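Local coordinates for protein putative phosphohistidine phosphatase, SixA (Nakamurella multipartita, PDB 4HBZ) that is a putative phosphohistidine phosphatase of the histidine phosphatase superfamily, probably removing phosphate groups through a phosphohistidine intermediate, at residues 123-128 and 152-157; 53-58 and 180-185. All coordinates share one frame; numbering follows the deposited sequence. Where two conformers were deposited one is given.

How the interactions relate
The centres of interactions 1 and 2 lie about 14 Å apart in the single-chain fold, and the first is nested in sequence inside the second: 53-58 comes first, 123-128 and 152-157 follow, and 180-185 closes the order. Interaction 1 joins the start of helix 123-138 to the loop before strand 159-164. Interaction 2 sets helix 43-59 against the outermost strand, 177-182, which pairs with 159-164 in the mixed six-stranded sheet. The two meet directly where His153 O lies 3.3 Å from His183 CE1 and Ala156 O lies 3.3 Å from Pro184 CG. Together they tie the antiparallel side of the sheet to two of the helices packed around it.

Interaction 1: 123-128 and 152-157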
loop_
_atom_site.group_PDB
_atom_site.type_symbol
_atom_site.label_atom_id
_atom_site.label_comp_id
_atom_site.label_asym_id
_atom_site.label_seq_id
_atom_site.Cartn_x
_atom_site.Cartn_y
_atom_site.Cartn_z
ATOM N N THR A 123 1.977 10.149 -1.771
ATOM C CA THR A 123 0.724 9.605 -2.228
ATOM C C THR A 123 0.265 8.368 -1.442
ATOM O O THR A 123 -0.904 8.225 -1.169
ATOM C CB THR A 123 0.820 9.234 -3.745
ATOM O OG1 THR A 123 0.973 10.474 -4.456
ATOM C CG2 THR A 123 -0.384 8.430 -4.261
ATOM N N ILE A 124 1.194 7.511 -1.072
ATOM C CA ILE A 124 0.787 6.282 -0.390
ATOM C C ILE A 124 0.029 6.573 0.929
ATOM O O ILE A 124 -1.113 6.120 1.126
ATOM C CB ILE A 124 1.960 5.315 -0.244
ATOM C CG1 ILE A 124 2.303 4.615 -1.588
ATOM C CG2 ILE A 124 1.716 4.267 0.852
ATOM C CD1 ILE A 124 1.319 3.570 -2.102
ATOM N N PRO A 125 0.647 7.338 1.827
ATOM C CA PRO A 125 -0.107 7.679 3.066
ATOM C C PRO A 125 -1.359 8.524 2.816
ATOM O O PRO A 125 -2.358 8.336 3.508
ATOM C CB PRO A 125 0.904 8.373 3.943
ATOM C CG PRO A 125 2.046 8.679 3.070
ATOM C CD PRO A 125 2.040 7.776 1.895
ATOM N N ALA A 126 -1.332 9.381 1.821
ATOM C CA ALA A 126 -2.517 10.184 1.492
ATOM C C ALA A 126 -3.658 9.283 1.063
ATOM O O ALA A 126 -4.841 9.593 1.339
ATOM C CB ALA A 126 -2.205 11.160 0.387
ATOM N N THR A 127 -3.355 8.235 0.314
ATOM C CA THR A 127 -4.334 7.297 -0.135
ATOM C C THR A 127 -4.994 6.591 1.052
ATOM O O THR A 127 -6.194 6.454 1.121
ATOM C CB THR A 127 -3.736 6.282 -1.125
ATOM O OG1 THR A 127 -3.178 6.965 -2.289
ATOM C CG2 THR A 127 -4.751 5.314 -1.595
ATOM N N GLY A 128 -4.160 6.125 1.962
ATOM C CA GLY A 128 -4.686 5.490 3.155
ATOM C C GLY A 128 -5.612 6.419 3.922
ATOM O O GLY A 128 -6.658 6.018 4.372
ATOM N N ARG A 152 0.296 9.448 10.285
ATOM C CA ARG A 152 1.057 10.655 10.335
ATOM C C ARG A 152 2.560 10.417 10.256
ATOM O O ARG A 152 3.314 11.315 9.851
ATOM C CB ARG A 152 0.707 11.419 11.611
ATOM C CG ARG A 152 1.169 10.771 12.934
ATOM C CD ARG A 152 0.594 11.517 14.105
ATOM N NE ARG A 152 1.005 11.009 15.413
ATOM C CZ ARG A 152 0.463 9.962 16.024
ATOM N NH1 ARG A 152 -0.546 9.272 15.482
ATOM N NH2 ARG A 152 0.914 9.601 17.222
ATOM N N HIS A 153 2.992 9.229 10.661
ATOM C CA HIS A 153 4.367 8.780 10.467
ATOM C C HIS A 153 4.360 7.676 9.450
ATOM O O HIS A 153 3.615 6.692 9.588
ATOM C CB HIS A 153 4.930 8.284 11.777
ATOM C CG HIS A 153 5.114 9.383 12.767
ATOM N ND1 HIS A 153 4.437 9.414 13.960
ATOM C CD2 HIS A 153 5.822 10.545 12.705
ATOM C CE1 HIS A 153 4.722 10.537 14.597
ATOM N NE2 HIS A 153 5.546 11.249 13.855
ATOM N N PHE A 154 5.110 7.877 8.374
ATOM C CA PHE A 154 5.067 6.931 7.273
ATOM C C PHE A 154 6.393 6.953 6.548
ATOM O O PHE A 154 6.494 7.254 5.345
ATOM C CB PHE A 154 3.831 7.216 6.363
ATOM C CG PHE A 154 3.228 5.979 5.731
ATOM C CD1 PHE A 154 3.838 5.351 4.668
ATOM C CD2 PHE A 154 2.090 5.416 6.241
ATOM C CE1 PHE A 154 3.320 4.206 4.098
ATOM C CE2 PHE A 154 1.563 4.289 5.667
ATOM C CZ PHE A 154 2.176 3.679 4.590
ATOM N N ALA A 155 7.449 6.544 7.271
ATOM C CA ALA A 155 8.803 6.535 6.716
ATOM C C ALA A 155 8.966 5.475 5.650
ATOM O O ALA A 155 8.171 4.561 5.557
ATOM C CB ALA A 155 9.771 6.216 7.852
ATOM N N ALA A 156 10.013 5.575 4.860
ATOM C CA ALA A 156 10.319 4.606 3.842
ATOM C C ALA A 156 10.308 3.191 4.432
ATOM O O ALA A 156 10.986 2.906 5.424
ATOM C CB ALA A 156 11.697 4.902 3.249
ATOM N N GLY A 157 9.537 2.306 3.808
ATOM C CA GLY A 157 9.396 0.924 4.246
ATOM C C GLY A 157 8.142 0.633 5.038
ATOM O O GLY A 157 7.801 -0.530 5.282
#
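Pro125 lies over one face of the Phe154 ring, its CB 4.2 Å from the ring centroid and 26° off the normal, which qualifies as a CH-pi contact. The pyrrolidine ring reaches toward the base of the phenyl group: Pro125 CB is 3.8 Å from Phe154 CG, and Pro125 CG is 4.0 Å from Phe154 CB. Farther out on the ring, Ile124 CG2 meets Phe154 CE1 at 3.6 Å in an oblique approach. With CG1 beside the backbone N (chi1 -75°), CG2 falls anti to it and meets the ring, while the CG1 branch leads away and the Ile124 side chain touches Leu24 of strand 20-26. No hydrogen bond crosses the contact, so the evidence is for purely apolar packing. The helix follows a Gly-His pair at the end of strand 114-119, which probably holds the second conserved histidine of histidine phosphatases, so the contact packs against the first turn just beyond that motif. Within this turn, Thr123 O accepts both Thr127 N and Thr127 OG1, the latter at 2.8 Å from above the carbonyl plane; Thr123 OG1 bonds to Gly96 O. A triethylene glycol, probably from the crystallisation liquor, lies about 4 Å from the nearest Pro125 side-chain atom. On the loop side, Arg26 NH1, probably of the family's Arg-His signature, hydrogen-bonds Phe154 O and helps hold the backbone from which the ring projects.

Interaction 2: 53-58 and 180-185; sequences GQWLRG and LVQHPV
In the conformer given, one of two deposited, the Gln182 amide stacks on Trp55, the indole and amide planes 10° apart. Gln182 CD is 3.8 Å from Trp55 CE2, with Gln182 NE2 near Trp55 NE1 and Gln182 OE1 near Trp55 CZ2, so the amide lies along the NE1-CE2-CZ2 side of the indole. A CH-pi contact adds to this: Gln182 CG stands 4.0 Å from the centroid of the six-membered ring. The bend in the glutamine at chi2 (-67°) folds the amide across the ring; whether the other conformer keeps the stack is left uncertain.

Apolar packing supplies the rest. Leu180 comes in obliquely at the far corner of the indole, with CD1 3.7 Å and CD2 3.8 Å from Trp55 CH2. No hydrogen bond crosses between the segments. On its own helix Trp55 is buttressed by His59, whose ring stacks with the indole and whose ND1 bonds to Trp55 O, and Phe159 of strand 159-164 also meets the indole.

With an alanine at Trp55, a gap is likely to open between helix and strand, leaving the Gln182 amide without its stacking partner and freer to turn, and the Leu180 methyls without their aromatic neighbour. Backbone bonds of Leu180 to Val161 and Gln182 to Phe159 hold strand 177-182 at the sheet edge, and its packing against helix 43-59 is the helix-on-sheet layering of the alpha/beta histidine phosphatase fold.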
loop_
_atom_site.group_PDB
_atom_site.type_symbol
_atom_site.label_atom_id
_atom_site.label_comp_id
_atom_site.label_asym_id
_atom_site.label_seq_id
_atom_site.Cartn_x
_atom_site.Cartn_y
_atom_site.Cartn_z
ATOM N N GLY A 53 8.414 -7.925 4.302
ATOM C CA GLY A 53 7.936 -9.158 3.641
ATOM C C GLY A 53 7.683 -10.330 4.559
ATOM O O GLY A 53 6.722 -11.094 4.440
ATOM N N GLN A 54 8.625 -10.534 5.479
ATOM C CA GLN A 54 8.505 -11.601 6.451
ATOM C C GLN A 54 7.271 -11.437 7.317
ATOM O O GLN A 54 6.567 -12.393 7.627
ATOM C CB GLN A 54 9.801 -11.687 7.276
ATOM C CG GLN A 54 10.934 -12.280 6.419
ATOM C CD GLN A 54 12.305 -12.156 7.043
ATOM O OE1 GLN A 54 12.434 -11.587 8.132
ATOM N NE2 GLN A 54 13.322 -12.646 6.383
ATOM N N TRP A 55 6.990 -10.201 7.725
ATOM C CA TRP A 55 5.805 -9.888 8.515
ATOM C C TRP A 55 4.562 -10.154 7.716
ATOM O O TRP A 55 3.679 -10.863 8.175
ATOM C CB TRP A 55 5.833 -8.440 9.023
ATOM C CG TRP A 55 4.740 -8.218 10.064
ATOM C CD1 TRP A 55 4.915 -8.242 11.374
ATOM C CD2 TRP A 55 3.373 -7.919 9.824
ATOM N NE1 TRP A 55 3.732 -8.031 12.002
ATOM C CE2 TRP A 55 2.767 -7.800 11.075
ATOM C CE3 TRP A 55 2.604 -7.746 8.692
ATOM C CZ2 TRP A 55 1.381 -7.538 11.205
ATOM C CZ3 TRP A 55 1.243 -7.481 8.829
ATOM C CH2 TRP A 55 0.676 -7.394 10.081
ATOM N N LEU A 56 4.499 -9.633 6.502
ATOM C CA LEU A 56 3.319 -9.816 5.622
ATOM C C LEU A 56 3.042 -11.291 5.378
ATOM O O LEU A 56 1.895 -11.717 5.504
ATOM C CB LEU A 56 3.526 -9.102 4.286
ATOM C CG LEU A 56 3.465 -7.570 4.375
ATOM C CD1 LEU A 56 4.038 -6.943 3.110
ATOM C CD2 LEU A 56 2.064 -7.077 4.679
ATOM N N ARG A 57 4.080 -12.065 5.056
ATOM C CA ARG A 57 3.874 -13.483 4.771
ATOM C C ARG A 57 3.539 -14.312 6.014
ATOM O O ARG A 57 2.997 -15.404 5.910
ATOM C CB ARG A 57 5.071 -14.064 4.026
ATOM C CG ARG A 57 5.193 -13.496 2.622
ATOM C CD ARG A 57 6.343 -14.072 1.839
ATOM N NE ARG A 57 7.649 -13.524 2.212
ATOM C CZ ARG A 57 8.544 -14.075 3.008
ATOM N NH1 ARG A 57 9.699 -13.440 3.209
ATOM N NH2 ARG A 57 8.346 -15.258 3.556
ATOM N N GLY A 58 3.875 -13.812 7.196
ATOM C CA GLY A 58 3.547 -14.495 8.418
ATOM C C GLY A 58 2.229 -14.131 9.039
ATOM O O GLY A 58 1.717 -14.887 9.875
ATOM N N LEU A 180 -3.926 -1.639 10.809
ATOM C CA LEU A 180 -2.620 -1.449 11.407
ATOM C C LEU A 180 -1.691 -0.704 10.499
ATOM O O LEU A 180 -1.826 -0.731 9.272
ATOM C CB LEU A 180 -2.014 -2.761 11.853
ATOM C CG LEU A 180 -1.765 -3.808 10.854
ATOM C CD1 LEU A 180 -0.258 -3.810 10.553
ATOM C CD2 LEU A 180 -2.152 -5.183 11.400
ATOM N N VAL A 181 -0.694 -0.069 11.127
ATOM C CA VAL A 181 0.425 0.519 10.427
ATOM C C VAL A 181 1.670 -0.138 11.023
ATOM O O VAL A 181 1.868 -0.086 12.252
ATOM C CB VAL A 181 0.467 2.054 10.514
ATOM C CG1 VAL A 181 1.663 2.614 9.729
ATOM C CG2 VAL A 181 -0.851 2.672 10.064
ATOM N N GLN A 182 2.459 -0.790 10.159
ATOM C CA GLN A 182 3.729 -1.430 10.539
ATOM C C GLN A 182 4.872 -0.582 10.058
ATOM O O GLN A 182 5.069 -0.370 8.866
ATOM C CB GLN A 182 3.831 -2.822 9.925
ATOM C CG GLN A 182 2.959 -3.838 10.634
ATOM C CD GLN A 182 3.402 -4.132 12.047
ATOM O OE1 GLN A 182 2.563 -4.178 12.954
ATOM N NE2 GLN A 182 4.703 -4.309 12.266
ATOM N N HIS A 183 5.645 -0.093 11.010
ATOM C CA HIS A 183 6.765 0.771 10.744
ATOM C C HIS A 183 8.064 -0.012 10.543
ATOM O O HIS A 183 8.212 -1.140 11.001
ATOM C CB HIS A 183 6.897 1.787 11.909
ATOM C CG HIS A 183 5.661 2.606 12.096
ATOM N ND1 HIS A 183 5.487 3.817 11.457
ATOM C CD2 HIS A 183 4.500 2.342 12.715
ATOM C CE1 HIS A 183 4.302 4.291 11.741
ATOM N NE2 HIS A 183 3.661 3.415 12.475
ATOM N N PRO A 184 9.033 0.578 9.842
ATOM C CA PRO A 184 10.231 -0.164 9.499
ATOM C C PRO A 184 11.047 -0.464 10.749
ATOM O O PRO A 184 10.935 0.235 11.769
ATOM C CB PRO A 184 11.020 0.754 8.587
ATOM C CG PRO A 184 10.270 2.019 8.524
ATOM C CD PRO A 184 9.003 1.904 9.220
ATOM N N VAL A 185 11.729 -1.594 10.693
ATOM C CA VAL A 185 12.428 -2.029 11.914
ATOM C C VAL A 185 13.898 -2.156 11.726
ATOM O O VAL A 185 14.615 -2.471 12.758
ATOM C CB VAL A 185 11.845 -3.324 12.483
ATOM C CG1 VAL A 185 10.492 -3.095 13.100
ATOM C CG2 VAL A 185 11.862 -4.452 11.427
#